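PDB 1VPH: hypothetical protein SSO2532 from Sulfolobus solfataricus, which is of unknown function but belongs to the YjbQ (UPF0047) family, assembles as a trimer and carries a bound potassium ion. Local coordinates for residues C[46-51]-C[115-120]. Numbering follows the deposited sequence.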
loop_
_atom_site.group_PDB
_atom_site.type_symbol
_atom_site.label_atom_id
_atom_site.label_comp_id
_atom_site.label_asym_id
_atom_site.label_seq_id
_atom_site.Cartn_x
_atom_site.Cartn_y
_atom_site.Cartn_z
ATOM N N ILE C 46 -16.986 -14.774 7.597
ATOM C CA ILE C 46 -16.951 -13.411 8.140
ATOM C C ILE C 46 -17.776 -12.553 7.167
ATOM O O ILE C 46 -17.645 -12.711 5.948
ATOM C CB ILE C 46 -15.469 -12.931 8.343
ATOM C CG1 ILE C 46 -14.800 -13.741 9.465
ATOM C CG2 ILE C 46 -15.397 -11.440 8.710
ATOM C CD1 ILE C 46 -13.335 -13.550 9.617
ATOM N N LYS C 47 -18.634 -11.694 7.699
ATOM C CA LYS C 47 -19.505 -10.839 6.872
ATOM C C LYS C 47 -18.940 -9.441 6.680
ATOM O O LYS C 47 -19.133 -8.842 5.644
ATOM C CB LYS C 47 -20.917 -10.765 7.466
ATOM C CG LYS C 47 -21.554 -12.124 7.669
ATOM C CD LYS C 47 -21.664 -12.980 6.405
ATOM C CE LYS C 47 -22.415 -14.319 6.685
ATOM N NZ LYS C 47 -22.428 -15.144 5.477
ATOM N N ASN C 48 -18.339 -8.890 7.730
ATOM C CA ASN C 48 -17.912 -7.493 7.726
ATOM C C ASN C 48 -16.542 -7.396 8.332
ATOM O O ASN C 48 -16.325 -7.789 9.466
ATOM C CB ASN C 48 -18.902 -6.675 8.536
ATOM C CG ASN C 48 -20.267 -6.760 7.979
ATOM O OD1 ASN C 48 -20.441 -6.581 6.760
ATOM N ND2 ASN C 48 -21.262 -7.115 8.834
ATOM N N GLY C 49 -15.578 -6.912 7.545
ATOM C CA GLY C 49 -14.227 -6.849 8.027
ATOM C C GLY C 49 -13.292 -6.435 6.918
ATOM O O GLY C 49 -13.668 -5.622 6.048
ATOM N N ILE C 50 -12.096 -6.992 6.955
ATOM C CA ILE C 50 -11.097 -6.701 5.965
ATOM C C ILE C 50 -10.491 -7.990 5.444
ATOM O O ILE C 50 -10.546 -9.038 6.093
ATOM C CB ILE C 50 -9.976 -5.762 6.482
ATOM C CG1 ILE C 50 -9.288 -6.342 7.710
ATOM C CG2 ILE C 50 -10.558 -4.383 6.840
ATOM C CD1 ILE C 50 -7.966 -5.692 8.030
ATOM N N CYS C 51 -9.940 -7.911 4.235
ATOM C CA CYS C 51 -9.245 -9.040 3.660
ATOM C C CYS C 51 -7.843 -8.512 3.284
ATOM O O CYS C 51 -7.722 -7.589 2.442
ATOM C CB CYS C 51 -9.982 -9.569 2.466
ATOM S SG CYS C 51 -9.066 -10.810 1.533
ATOM N N VAL C 115 -14.424 -6.140 3.309
ATOM C CA VAL C 115 -15.356 -7.251 3.228
ATOM C C VAL C 115 -16.647 -6.756 3.856
ATOM O O VAL C 115 -16.646 -6.275 4.972
ATOM C CB VAL C 115 -14.808 -8.506 3.945
ATOM C CG1 VAL C 115 -15.890 -9.628 4.007
ATOM C CG2 VAL C 115 -13.571 -8.996 3.259
ATOM N N ARG C 116 -17.750 -6.802 3.086
ATOM C CA ARG C 116 -18.969 -6.113 3.486
ATOM C C ARG C 116 -20.165 -6.936 3.098
ATOM O O ARG C 116 -20.224 -7.515 2.002
ATOM C CB ARG C 116 -19.020 -4.736 2.859
ATOM C CG ARG C 116 -20.120 -3.838 3.458
ATOM C CD ARG C 116 -19.893 -2.449 3.031
ATOM N NE ARG C 116 -20.824 -1.465 3.585
ATOM C CZ ARG C 116 -20.853 -0.193 3.189
ATOM N NH1 ARG C 116 -19.992 0.236 2.274
ATOM N NH2 ARG C 116 -21.730 0.671 3.697
ATOM N N GLU C 117 -21.100 -7.038 4.047
ATOM C CA GLU C 117 -22.328 -7.824 3.907
ATOM C C GLU C 117 -21.975 -9.097 3.199
ATOM O O GLU C 117 -22.613 -9.429 2.237
ATOM C CB GLU C 117 -23.472 -7.061 3.209
ATOM C CG GLU C 117 -23.940 -5.781 3.948
ATOM C CD GLU C 117 -23.559 -5.736 5.429
ATOM O OE1 GLU C 117 -24.314 -6.289 6.267
ATOM O OE2 GLU C 117 -22.499 -5.129 5.753
ATOM N N GLY C 118 -20.877 -9.727 3.635
ATOM C CA GLY C 118 -20.384 -11.031 3.112
ATOM C C GLY C 118 -19.519 -11.075 1.837
ATOM O O GLY C 118 -19.041 -12.165 1.420
ATOM N N LYS C 119 -19.308 -9.926 1.210
ATOM C CA LYS C 119 -18.651 -9.916 -0.096
ATOM C C LYS C 119 -17.319 -9.146 -0.037
ATOM O O LYS C 119 -17.215 -8.199 0.667
ATOM C CB LYS C 119 -19.582 -9.290 -1.124
ATOM N N LEU C 120 -16.345 -9.549 -0.844
ATOM C CA LEU C 120 -15.186 -8.713 -1.084
ATOM C C LEU C 120 -15.730 -7.467 -1.767
ATOM O O LEU C 120 -16.499 -7.573 -2.729
ATOM C CB LEU C 120 -14.188 -9.415 -2.021
ATOM C CG LEU C 120 -12.701 -9.194 -2.080
ATOM C CD1 LEU C 120 -12.015 -9.261 -0.716
ATOM C CD2 LEU C 120 -12.068 -10.208 -3.114
#
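Gly-49 and Val-115 form an antiparallel hydrogen-bonded pair: Gly-49 N reaches Val-115 O at 2.9 Å, and Val-115 N returns to Gly-49 O at the same length. Beyond this pair the turn residues take over as donors. Gly-118 N gives a straight bond (166°) to Lys-47 O, 2.8 Å away, in the carbonyl plane and on a lone pair. Glu-117 N meets Asn-48 OD1 at 2.8 Å, almost head-on to the amide C=O. The Asn-48 side chain starts away from the turn, but with CG beside its own backbone N (chi1 -60°) the amide oxygen comes back to it, while ND2 is held by the Glu-149 carboxylate. Cut back to an alanine, this position would probably leave Glu-117 N without its acceptor and the turn less firmly tied to the neighbouring strand.

Apolar contacts lie on the face carrying Val-115, under helix 34-44. There Val-115 CG2 packs on Cys-51 CB at 3.7 Å, and Leu-120 CD1 touches the same carbon from the far strand at 3.8 Å. Arg-116, by contrast, leads off to a salt bridge with Asp-19 of a second subunit.

Arg-116 to Lys-119 form a type I' turn, the tight link of a two-residue beta hairpin, joining strands 110-116 and 119-120, the last two of the antiparallel sheet within this chain, beside the classic bulge of Lys-47 and Asn-48 opposite Glu-149.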